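Local coordinates for protein carbohydrate oxidase (Microdochium nivale, PDB 3RJA) that oxidises the C1 hydroxyl of mono-, oligo- and polysaccharides to the lactone with its FAD cofactor, reducing molecular oxygen to hydrogen peroxide, at residues A[53-64]-A[458-466]; A[159-167]-A[194-203]. One frame throughout, in Å; residues are numbered along the deposited sequence. Where two conformers were deposited one is given.

Overall arrangement
Contacts 1 and 2 touch one another, although their centres lie about 19 Å apart. Contact 2, between 159-167 and 194-203, is the buried one and holds residues of the FAD pocket: two antiparallel strands joined by backbone hydrogen bonds that two beta bulges interrupt, with mostly beta-branched side chains on both faces and the FAD adenine at one edge. Contact 1, between 53-64 and 458-466, is partly buried and lies further from the centre of the chain. It brings a loop of the berberine-like region back onto a helix-to-strand connection of the FAD-binding region, chiefly through long cationic side chains that reach backbone carbonyls. Val53 and Phe463 of contact 1 pack on Ile196 of contact 2, joining the two.

Contact 1 of 2, residues A[53-64]-A[458-466]; sequences VQCAKKLNLKVS and DPTDRFYYP
Arg462 and Lys62 reach past each other's backbones where the C-terminal loop 458-466, which follows helix 447-457, covers the turn from helix 46-58 into strand 63-66, an edge strand of the three-stranded parallel sheet in the FAD-binding fold. In one of its two conformers the Arg462 chain bends at chi2 and chi3 (68° and 58°), which folds its guanidinium back over the helix end. There NH1 gives Leu61 O a bent 2.8 Å hydrogen bond, from above the carbonyl plane and tilted from the guanidinium plane. One face of the group lies over Lys57 CA and Ala56 O, and Asn60 OD1 stands at its edge, with the amide turned nearly perpendicular. Arginine suits this place because its aliphatic part also packs: CG lies 3.7 Å from Val63 CG1. Lys62 works in the opposite direction, its chain running past Tyr464 CB until NZ bonds to Asp461 O at 2.9 Å. Tyr464 N meets that same oxygen from the opposite face, closing the second of two successive type I turns. Asp458 braces these turns, its two carboxylate oxygens accepting from Arg462 N and Phe463 N. Asp461 turns its carboxylate to Arg435 in a salt bridge. The Phe463 ring turns its edge to both strand and helix, Val63 O in its plane and CE1 4.2 Å from Val53 CG2. Between the backbones, Val63 N donates to Arg462 O at 2.9 Å, nearly straight at 168°.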
loop_
_atom_site.group_PDB
_atom_site.type_symbol
_atom_site.label_atom_id
_atom_site.label_comp_id
_atom_site.label_asym_id
_atom_site.label_seq_id
_atom_site.Cartn_x
_atom_site.Cartn_y
_atom_site.Cartn_z
ATOM N N VAL A 53 12.119 -8.693 20.310
ATOM C CA VAL A 53 13.323 -8.084 19.735
ATOM C C VAL A 53 14.581 -8.417 20.586
ATOM O O VAL A 53 15.640 -8.718 20.030
ATOM C CB VAL A 53 13.100 -6.558 19.468
ATOM C CG1 VAL A 53 14.387 -5.796 19.118
ATOM C CG2 VAL A 53 12.051 -6.366 18.359
ATOM N N GLN A 54 14.457 -8.422 21.917
ATOM C CA GLN A 54 15.535 -8.908 22.802
ATOM C C GLN A 54 15.989 -10.358 22.494
ATOM O O GLN A 54 17.195 -10.631 22.376
ATOM C CB GLN A 54 15.074 -8.861 24.268
ATOM C CG GLN A 54 15.155 -7.527 24.955
ATOM C CD GLN A 54 14.994 -7.686 26.466
ATOM O OE1 GLN A 54 13.884 -7.953 26.975
ATOM N NE2 GLN A 54 16.109 -7.542 27.195
ATOM N N CYS A 55 15.037 -11.289 22.384
ATOM C CA CYS A 55 15.363 -12.691 22.029
ATOM C C CYS A 55 16.107 -12.794 20.693
ATOM O O CYS A 55 17.082 -13.577 20.545
ATOM C CB CYS A 55 14.077 -13.539 21.987
ATOM S SG CYS A 55 13.421 -13.843 23.640
ATOM N N ALA A 56 15.640 -12.014 19.724
ATOM C CA ALA A 56 16.263 -12.003 18.401
ATOM C C ALA A 56 17.730 -11.613 18.565
ATOM O O ALA A 56 18.623 -12.286 18.023
ATOM C CB ALA A 56 15.546 -11.032 17.477
ATOM N N LYS A 57 17.978 -10.543 19.332
ATOM C CA LYS A 57 19.361 -10.094 19.612
ATOM C C LYS A 57 20.196 -11.176 20.321
ATOM O O LYS A 57 21.350 -11.436 19.955
ATOM C CB LYS A 57 19.375 -8.799 20.445
ATOM C CG LYS A 57 20.810 -8.368 20.799
ATOM C CD LYS A 57 20.838 -7.132 21.667
ATOM C CE LYS A 57 22.246 -6.806 22.119
ATOM N NZ LYS A 57 22.214 -5.557 22.898
ATOM N N LYS A 58 19.602 -11.819 21.326
ATOM C CA LYS A 58 20.285 -12.880 22.079
ATOM C C LYS A 58 20.727 -14.070 21.202
ATOM O O LYS A 58 21.817 -14.614 21.388
ATOM C CB LYS A 58 19.375 -13.375 23.209
ATOM C CG LYS A 58 20.048 -14.344 24.168
ATOM C CD LYS A 58 19.025 -15.164 24.970
ATOM C CE LYS A 58 19.611 -15.685 26.291
ATOM N NZ LYS A 58 19.797 -14.558 27.288
ATOM N N LEU A 59 19.880 -14.462 20.243
ATOM C CA LEU A 59 20.083 -15.683 19.471
ATOM C C LEU A 59 20.624 -15.396 18.061
ATOM O O LEU A 59 20.675 -16.298 17.211
ATOM C CB LEU A 59 18.799 -16.515 19.430
ATOM C CG LEU A 59 18.293 -16.920 20.836
ATOM C CD1 LEU A 59 16.890 -17.506 20.784
ATOM C CD2 LEU A 59 19.243 -17.887 21.550
ATOM N N ASN A 60 21.047 -14.154 17.840
ATOM C CA ASN A 60 21.430 -13.666 16.508
ATOM C C ASN A 60 20.433 -14.021 15.382
ATOM O O ASN A 60 20.806 -14.614 14.371
ATOM C CB ASN A 60 22.852 -14.107 16.121
ATOM C CG ASN A 60 23.464 -13.218 15.034
ATOM O OD1 ASN A 60 23.060 -12.052 14.833
ATOM N ND2 ASN A 60 24.425 -13.765 14.322
ATOM N N LEU A 61 19.170 -13.641 15.554
ATOM C CA LEU A 61 18.159 -13.891 14.531
ATOM C C LEU A 61 17.756 -12.577 13.858
ATOM O O LEU A 61 17.809 -11.518 14.494
ATOM C CB LEU A 61 16.934 -14.553 15.165
ATOM C CG LEU A 61 17.145 -15.854 15.962
ATOM C CD1 LEU A 61 15.859 -16.249 16.723
ATOM C CD2 LEU A 61 17.604 -17.027 15.046
ATOM N N LYS A 62 17.323 -12.644 12.602
ATOM C CA LYS A 62 16.611 -11.518 11.981
ATOM C C LYS A 62 15.162 -11.547 12.475
ATOM O O LYS A 62 14.572 -12.636 12.722
ATOM C CB LYS A 62 16.663 -11.594 10.443
ATOM C CG LYS A 62 18.101 -11.689 9.856
ATOM C CD LYS A 62 19.005 -10.612 10.467
ATOM C CE LYS A 62 20.359 -10.481 9.725
ATOM N NZ LYS A 62 21.166 -9.320 10.209
ATOM N N VAL A 63 14.591 -10.359 12.631
ATOM C CA VAL A 63 13.210 -10.273 13.072
ATOM C C VAL A 63 12.332 -9.490 12.076
ATOM O O VAL A 63 12.714 -8.431 11.588
ATOM C CB VAL A 63 13.093 -9.832 14.580
ATOM C CG1 VAL A 63 14.009 -8.721 14.897
ATOM C CG2 VAL A 63 11.656 -9.469 14.967
ATOM N N SER A 64 11.165 -10.047 11.746
ATOM C CA SER A 64 10.261 -9.334 10.847
ATOM C C SER A 64 8.859 -9.221 11.450
ATOM O O SER A 64 8.318 -10.205 11.975
ATOM C CB SER A 64 10.263 -10.014 9.470
ATOM O OG SER A 64 11.562 -9.892 8.850
ATOM N N ASP A 458 19.248 0.968 12.550
ATOM C CA ASP A 458 19.394 -0.485 12.417
ATOM C C ASP A 458 20.739 -0.868 11.792
ATOM O O ASP A 458 20.771 -1.515 10.751
ATOM C CB ASP A 458 18.208 -1.101 11.648
ATOM C CG ASP A 458 18.171 -2.632 11.742
ATOM O OD1 ASP A 458 18.835 -3.204 12.646
ATOM O OD2 ASP A 458 17.464 -3.256 10.910
ATOM N N PRO A 459 21.862 -0.495 12.446
ATOM C CA PRO A 459 23.175 -0.762 11.831
ATOM C C PRO A 459 23.518 -2.255 11.709
ATOM O O PRO A 459 24.284 -2.634 10.812
ATOM C CB PRO A 459 24.157 -0.022 12.759
ATOM C CG PRO A 459 23.442 0.002 14.092
ATOM C CD PRO A 459 22.007 0.243 13.717
ATOM N N THR A 460 22.925 -3.112 12.538
ATOM C CA THR A 460 23.199 -4.538 12.373
ATOM C C THR A 460 22.199 -5.230 11.437
ATOM O O THR A 460 22.203 -6.456 11.314
ATOM C CB THR A 460 23.277 -5.286 13.702
ATOM O OG1 THR A 460 21.963 -5.385 14.265
ATOM C CG2 THR A 460 24.253 -4.577 14.693
ATOM N N ASP A 461 21.340 -4.455 10.778
ATOM C CA ASP A 461 20.356 -5.054 9.862
ATOM C C ASP A 461 19.513 -6.128 10.600
ATOM O O ASP A 461 19.219 -7.202 10.055
ATOM C CB ASP A 461 21.095 -5.673 8.671
ATOM C CG ASP A 461 20.443 -5.352 7.323
ATOM O OD1 ASP A 461 19.383 -4.691 7.272
ATOM O OD2 ASP A 461 21.000 -5.805 6.307
ATOM N N ARG A 462 19.154 -5.833 11.849
ATOM C CA ARG A 462 18.368 -6.737 12.691
ATOM C C ARG A 462 16.998 -7.023 12.061
ATOM O O ARG A 462 16.442 -8.125 12.201
ATOM C CB ARG A 462 18.192 -6.119 14.087
ATOM C CG ARG A 462 17.241 -6.869 15.028
ATOM C CD ARG A 462 17.820 -8.203 15.435
ATOM N NE ARG A 462 19.121 -8.066 16.087
ATOM C CZ ARG A 462 20.137 -8.900 15.888
ATOM N NH1 ARG A 462 19.978 -9.908 15.052
ATOM N NH2 ARG A 462 21.303 -8.735 16.512
ATOM N N PHE A 463 16.458 -6.023 11.382
ATOM C CA PHE A 463 15.153 -6.139 10.745
ATOM C C PHE A 463 15.249 -6.490 9.260
ATOM O O PHE A 463 14.310 -6.252 8.508
ATOM C CB PHE A 463 14.349 -4.854 10.938
ATOM C CG PHE A 463 14.107 -4.497 12.385
ATOM C CD1 PHE A 463 13.332 -5.325 13.206
ATOM C CD2 PHE A 463 14.600 -3.301 12.909
ATOM C CE1 PHE A 463 13.088 -4.984 14.547
ATOM C CE2 PHE A 463 14.347 -2.943 14.250
ATOM C CZ PHE A 463 13.601 -3.796 15.072
ATOM N N TYR A 464 16.374 -7.079 8.851
ATOM C CA TYR A 464 16.641 -7.395 7.442
ATOM C C TYR A 464 15.509 -8.065 6.675
ATOM O O TYR A 464 14.825 -8.982 7.180
ATOM C CB TYR A 464 17.827 -8.338 7.347
ATOM C CG TYR A 464 18.079 -8.882 5.952
ATOM C CD1 TYR A 464 18.761 -8.120 4.990
ATOM C CD2 TYR A 464 17.632 -10.152 5.594
ATOM C CE1 TYR A 464 19.011 -8.633 3.695
ATOM C CE2 TYR A 464 17.862 -10.671 4.306
ATOM C CZ TYR A 464 18.546 -9.915 3.368
ATOM O OH TYR A 464 18.754 -10.436 2.112
ATOM N N TYR A 465 15.359 -7.622 5.429
ATOM C CA TYR A 465 14.662 -8.389 4.424
ATOM C C TYR A 465 15.277 -8.004 3.081
ATOM O O TYR A 465 15.975 -6.984 2.991
ATOM C CB TYR A 465 13.137 -8.151 4.489
ATOM C CG TYR A 465 12.617 -6.737 4.175
ATOM C CD1 TYR A 465 12.612 -5.728 5.155
ATOM C CD2 TYR A 465 12.067 -6.428 2.921
ATOM C CE1 TYR A 465 12.109 -4.429 4.868
ATOM C CE2 TYR A 465 11.550 -5.137 2.633
ATOM C CZ TYR A 465 11.552 -4.149 3.616
ATOM O OH TYR A 465 11.024 -2.856 3.348
ATOM N N PRO A 466 15.008 -8.789 2.029
ATOM C CA PRO A 466 15.848 -8.583 0.845
ATOM C C PRO A 466 15.682 -7.242 0.110
ATOM O O PRO A 466 16.489 -6.943 -0.788
ATOM C CB PRO A 466 15.466 -9.767 -0.077
ATOM C CG PRO A 466 15.024 -10.832 0.870
ATOM C CD PRO A 466 14.236 -10.046 1.935
HETATM O O HOH W 1 22.095 -8.951 6.918
HETATM O O HOH W 2 11.817 -7.300 8.437
#

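Contact 2 of 2, residues A[159-167]-A[194-203]; sequences SVVGVTVVL and FGIVAVWKLA. With FAD (flavin-adenine dinucleotide), chain B.
Trp200 CG stands anti to its carbonyl carbon (chi1 -64°), laying the indole beside Val163, whose CG1 comes within 3.5 Å of Trp200 CE3; Lys201 has the same first torsion (-48°) but, on the opposite face of the sheet, runs extended across Gly162 to Thr164. Glycine suits the position under the lysine, since a beta carbon there would crowd Lys201 CD. Thr164 OG1 and Lys201 NZ share Glu174 OE1, by a hydrogen bond and a salt bridge. With an alanine here instead of Lys201, Glu174 would probably lose its cationic mate and Gly162 its aliphatic cover. The antiparallel pair is broken by two classic beta bulges. At one, Lys201 O accepts from both Val161 N (2.9 Å) and Gly162 N (3.3 Å); at the other, Ala198 and Val199 face Thr164. Val197, in that second bulge's neighbourhood, uses its backbone to read the FAD adenine: its N donates to N1A at 2.9 Å, and N6A donates to Val197 O at 3.0 Å. Strand 160-166 continues the sheet to 172-176, and strand 196-206 to 103-106. Helix 137-142 packs on Trp200 and Leu202, helix 181-190 on Val160 and Leu167, and helix 46-58 on Val166 and Ile196.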
loop_
_atom_site.group_PDB
_atom_site.type_symbol
_atom_site.label_atom_id
_atom_site.label_comp_id
_atom_site.label_asym_id
_atom_site.label_seq_id
_atom_site.Cartn_x
_atom_site.Cartn_y
_atom_site.Cartn_z
ATOM N N SER A 159 -1.701 11.105 7.478
ATOM C CA SER A 159 -2.433 11.249 8.743
ATOM C C SER A 159 -1.535 11.038 9.986
ATOM O O SER A 159 -1.943 11.310 11.095
ATOM C CB SER A 159 -3.599 10.234 8.795
ATOM O OG SER A 159 -3.083 8.954 9.100
ATOM N N VAL A 160 -0.333 10.509 9.791
ATOM C CA VAL A 160 0.522 10.122 10.908
ATOM C C VAL A 160 1.145 11.360 11.558
ATOM O O VAL A 160 1.896 12.109 10.906
ATOM C CB VAL A 160 1.647 9.124 10.457
ATOM C CG1 VAL A 160 2.554 8.741 11.621
ATOM C CG2 VAL A 160 1.052 7.856 9.763
ATOM N N VAL A 161 0.827 11.577 12.829
ATOM C CA VAL A 161 1.403 12.700 13.604
ATOM C C VAL A 161 2.337 12.207 14.710
ATOM O O VAL A 161 3.025 13.009 15.349
ATOM C CB VAL A 161 0.326 13.652 14.193
ATOM C CG1 VAL A 161 -0.472 14.287 13.052
ATOM C CG2 VAL A 161 -0.624 12.905 15.191
ATOM N N GLY A 162 2.362 10.900 14.944
ATOM C CA GLY A 162 3.360 10.328 15.853
ATOM C C GLY A 162 3.359 8.805 15.880
ATOM O O GLY A 162 2.397 8.171 15.429
ATOM N N VAL A 163 4.437 8.222 16.409
ATOM C CA VAL A 163 4.516 6.773 16.595
ATOM C C VAL A 163 5.281 6.445 17.871
ATOM O O VAL A 163 6.139 7.223 18.311
ATOM C CB VAL A 163 5.193 6.030 15.388
ATOM C CG1 VAL A 163 4.234 5.940 14.180
ATOM C CG2 VAL A 163 6.534 6.695 14.979
ATOM N N THR A 164 4.940 5.306 18.465
ATOM C CA THR A 164 5.773 4.666 19.452
ATOM C C THR A 164 6.494 3.563 18.697
ATOM O O THR A 164 5.882 2.823 17.922
ATOM C CB THR A 164 4.918 4.084 20.601
ATOM O OG1 THR A 164 4.168 5.157 21.197
ATOM C CG2 THR A 164 5.795 3.449 21.680
ATOM N N VAL A 165 7.797 3.455 18.878
ATOM C CA VAL A 165 8.559 2.504 18.050
ATOM C C VAL A 165 9.467 1.670 18.940
ATOM O O VAL A 165 10.155 2.212 19.816
ATOM C CB VAL A 165 9.419 3.242 17.004
ATOM C CG1 VAL A 165 10.046 2.261 16.003
ATOM C CG2 VAL A 165 8.620 4.293 16.283
ATOM N N VAL A 166 9.494 0.363 18.699
ATOM C CA VAL A 166 10.502 -0.534 19.298
ATOM C C VAL A 166 11.706 -0.596 18.370
ATOM O O VAL A 166 11.574 -1.025 17.199
ATOM C CB VAL A 166 9.929 -1.966 19.517
ATOM C CG1 VAL A 166 11.013 -2.922 20.095
ATOM C CG2 VAL A 166 8.726 -1.918 20.410
ATOM N N LEU A 167 12.871 -0.168 18.863
ATOM C CA LEU A 167 14.092 -0.149 18.039
ATOM C C LEU A 167 14.814 -1.483 18.060
ATOM O O LEU A 167 14.514 -2.320 18.914
ATOM C CB LEU A 167 15.059 0.970 18.478
ATOM C CG LEU A 167 14.501 2.391 18.478
ATOM C CD1 LEU A 167 15.583 3.423 18.872
ATOM C CD2 LEU A 167 13.839 2.759 17.131
ATOM N N PHE A 194 13.062 0.699 10.131
ATOM C CA PHE A 194 13.631 1.381 11.308
ATOM C C PHE A 194 13.266 0.878 12.683
ATOM O O PHE A 194 13.847 1.327 13.666
ATOM C CB PHE A 194 13.413 2.891 11.192
ATOM C CG PHE A 194 13.913 3.441 9.868
ATOM C CD1 PHE A 194 15.283 3.454 9.594
ATOM C CD2 PHE A 194 13.001 3.869 8.872
ATOM C CE1 PHE A 194 15.770 3.912 8.346
ATOM C CE2 PHE A 194 13.483 4.327 7.603
ATOM C CZ PHE A 194 14.865 4.352 7.361
ATOM N N GLY A 195 12.312 -0.052 12.750
ATOM C CA GLY A 195 11.935 -0.690 14.020
ATOM C C GLY A 195 10.598 -1.320 13.835
ATOM O O GLY A 195 10.154 -1.492 12.694
ATOM N N ILE A 196 9.928 -1.670 14.935
ATOM C CA ILE A 196 8.557 -2.206 14.828
ATOM C C ILE A 196 7.646 -1.142 15.463
ATOM O O ILE A 196 7.772 -0.848 16.674
ATOM C CB ILE A 196 8.437 -3.582 15.499
ATOM C CG1 ILE A 196 9.398 -4.559 14.817
ATOM C CG2 ILE A 196 6.958 -4.091 15.483
ATOM C CD1 ILE A 196 9.513 -5.923 15.457
ATOM N N VAL A 197 6.795 -0.518 14.655
ATOM C CA VAL A 197 5.870 0.480 15.196
ATOM C C VAL A 197 4.873 -0.247 16.097
ATOM O O VAL A 197 4.261 -1.253 15.682
ATOM C CB VAL A 197 5.117 1.279 14.106
ATOM C CG1 VAL A 197 4.086 2.270 14.763
ATOM C CG2 VAL A 197 6.125 2.036 13.203
ATOM N N ALA A 198 4.739 0.254 17.331
ATOM C CA ALA A 198 3.902 -0.369 18.378
ATOM C C ALA A 198 2.604 0.415 18.606
ATOM O O ALA A 198 1.615 -0.147 19.088
ATOM C CB ALA A 198 4.695 -0.463 19.715
ATOM N N VAL A 199 2.621 1.712 18.284
ATOM C CA VAL A 199 1.397 2.539 18.316
ATOM C C VAL A 199 1.479 3.543 17.169
ATOM O O VAL A 199 2.523 4.211 16.988
ATOM C CB VAL A 199 1.239 3.338 19.653
ATOM C CG1 VAL A 199 -0.066 4.158 19.681
ATOM C CG2 VAL A 199 1.308 2.413 20.885
ATOM N N TRP A 200 0.400 3.653 16.394
ATOM C CA TRP A 200 0.266 4.755 15.406
ATOM C C TRP A 200 -0.555 5.890 15.999
ATOM O O TRP A 200 -1.629 5.650 16.553
ATOM C CB TRP A 200 -0.418 4.275 14.121
ATOM C CG TRP A 200 0.376 3.239 13.394
ATOM C CD1 TRP A 200 0.311 1.871 13.549
ATOM C CD2 TRP A 200 1.396 3.490 12.418
ATOM N NE1 TRP A 200 1.245 1.267 12.724
ATOM C CE2 TRP A 200 1.907 2.237 12.011
ATOM C CE3 TRP A 200 1.916 4.660 11.841
ATOM C CZ2 TRP A 200 2.947 2.120 11.053
ATOM C CZ3 TRP A 200 2.925 4.546 10.893
ATOM C CH2 TRP A 200 3.433 3.286 10.504
ATOM N N LYS A 201 -0.083 7.124 15.853
ATOM C CA LYS A 201 -0.880 8.283 16.313
ATOM C C LYS A 201 -1.358 9.051 15.100
ATOM O O LYS A 201 -0.565 9.556 14.308
ATOM C CB LYS A 201 -0.099 9.127 17.331
ATOM C CG LYS A 201 0.540 8.259 18.430
ATOM C CD LYS A 201 1.393 9.065 19.363
ATOM C CE LYS A 201 2.170 8.186 20.359
ATOM N NZ LYS A 201 3.361 8.986 20.899
ATOM N N LEU A 202 -2.673 9.104 14.935
ATOM C CA LEU A 202 -3.242 9.454 13.620
ATOM C C LEU A 202 -4.243 10.583 13.697
ATOM O O LEU A 202 -5.205 10.483 14.474
ATOM C CB LEU A 202 -3.956 8.229 13.012
ATOM C CG LEU A 202 -3.147 6.932 12.834
ATOM C CD1 LEU A 202 -4.026 5.796 12.213
ATOM C CD2 LEU A 202 -1.895 7.174 11.977
ATOM N N ALA A 203 -4.048 11.621 12.881
ATOM C CA ALA A 203 -5.039 12.697 12.732
ATOM C C ALA A 203 -6.213 12.134 11.946
ATOM O O ALA A 203 -5.999 11.400 10.978
ATOM C CB ALA A 203 -4.439 13.915 11.958
HETATM P PA FAD B . 2.614 -6.980 6.045
HETATM O O1A FAD B . 2.194 -7.472 7.404
HETATM O O2A FAD B . 2.913 -8.064 5.042
HETATM O O5B FAD B . 3.915 -6.054 6.208
HETATM C C5B FAD B . 4.354 -5.258 5.114
HETATM C C4B FAD B . 5.740 -4.681 5.452
HETATM O O4B FAD B . 5.632 -3.799 6.570
HETATM C C3B FAD B . 6.753 -5.754 5.843
HETATM O O3B FAD B . 8.064 -5.288 5.515
HETATM C C2B FAD B . 6.612 -5.764 7.362
HETATM O O2B FAD B . 7.698 -6.291 8.088
HETATM C C1B FAD B . 6.413 -4.279 7.631
HETATM N N9A FAD B . 5.687 -4.084 8.882
HETATM C C8A FAD B . 4.516 -4.708 9.302
HETATM N N7A FAD B . 4.216 -4.210 10.531
HETATM C C5A FAD B . 5.137 -3.293 10.870
HETATM C C6A FAD B . 5.292 -2.501 12.012
HETATM N N6A FAD B . 4.401 -2.565 13.027
HETATM N N1A FAD B . 6.363 -1.625 12.052
HETATM C C2A FAD B . 7.281 -1.571 11.008
HETATM N N3A FAD B . 7.154 -2.380 9.896
HETATM C C4A FAD B . 6.080 -3.217 9.840
HETATM N N1 FAD B . -2.054 -0.452 -1.277
HETATM C C2 FAD B . -2.463 0.876 -1.445
HETATM O O2 FAD B . -1.674 1.820 -1.316
HETATM N N3 FAD B . -3.813 1.097 -1.702
HETATM C C4 FAD B . -4.797 0.127 -1.693
HETATM O O4 FAD B . -6.006 0.428 -1.818
HETATM C C4X FAD B . -4.305 -1.280 -1.565
HETATM N N5 FAD B . -5.165 -2.285 -1.565
HETATM C C5X FAD B . -4.759 -3.580 -1.342
HETATM C C6 FAD B . -5.706 -4.633 -1.253
HETATM C C7 FAD B . -5.323 -5.912 -0.895
HETATM C C7M FAD B . -6.358 -7.053 -0.817
HETATM C C8 FAD B . -3.985 -6.136 -0.492
HETATM C C8M FAD B . -3.520 -7.515 -0.067
HETATM C C9 FAD B . -3.034 -5.137 -0.637
HETATM C C9A FAD B . -3.402 -3.837 -1.039
HETATM N N10 FAD B . -2.481 -2.762 -1.058
HETATM C C10 FAD B . -2.890 -1.483 -1.406
HETATM C "C1'" FAD B . -1.037 -3.030 -0.755
HETATM C "C2'" FAD B . -0.734 -2.730 0.706
HETATM O "O2'" FAD B . -0.694 -1.322 0.898
HETATM C "C3'" FAD B . 0.620 -3.293 1.077
HETATM O "O3'" FAD B . 0.684 -4.664 0.744
HETATM C "C4'" FAD B . 0.878 -3.072 2.577
HETATM O "O4'" FAD B . 2.254 -3.024 2.800
HETATM C "C5'" FAD B . 0.214 -4.154 3.433
HETATM O "O5'" FAD B . 0.454 -3.895 4.788
HETATM P P FAD B . 0.340 -5.121 5.847
HETATM O O1P FAD B . 0.531 -4.620 7.247
HETATM O O2P FAD B . -0.990 -5.849 5.641
HETATM O O3P FAD B . 1.533 -6.042 5.309
#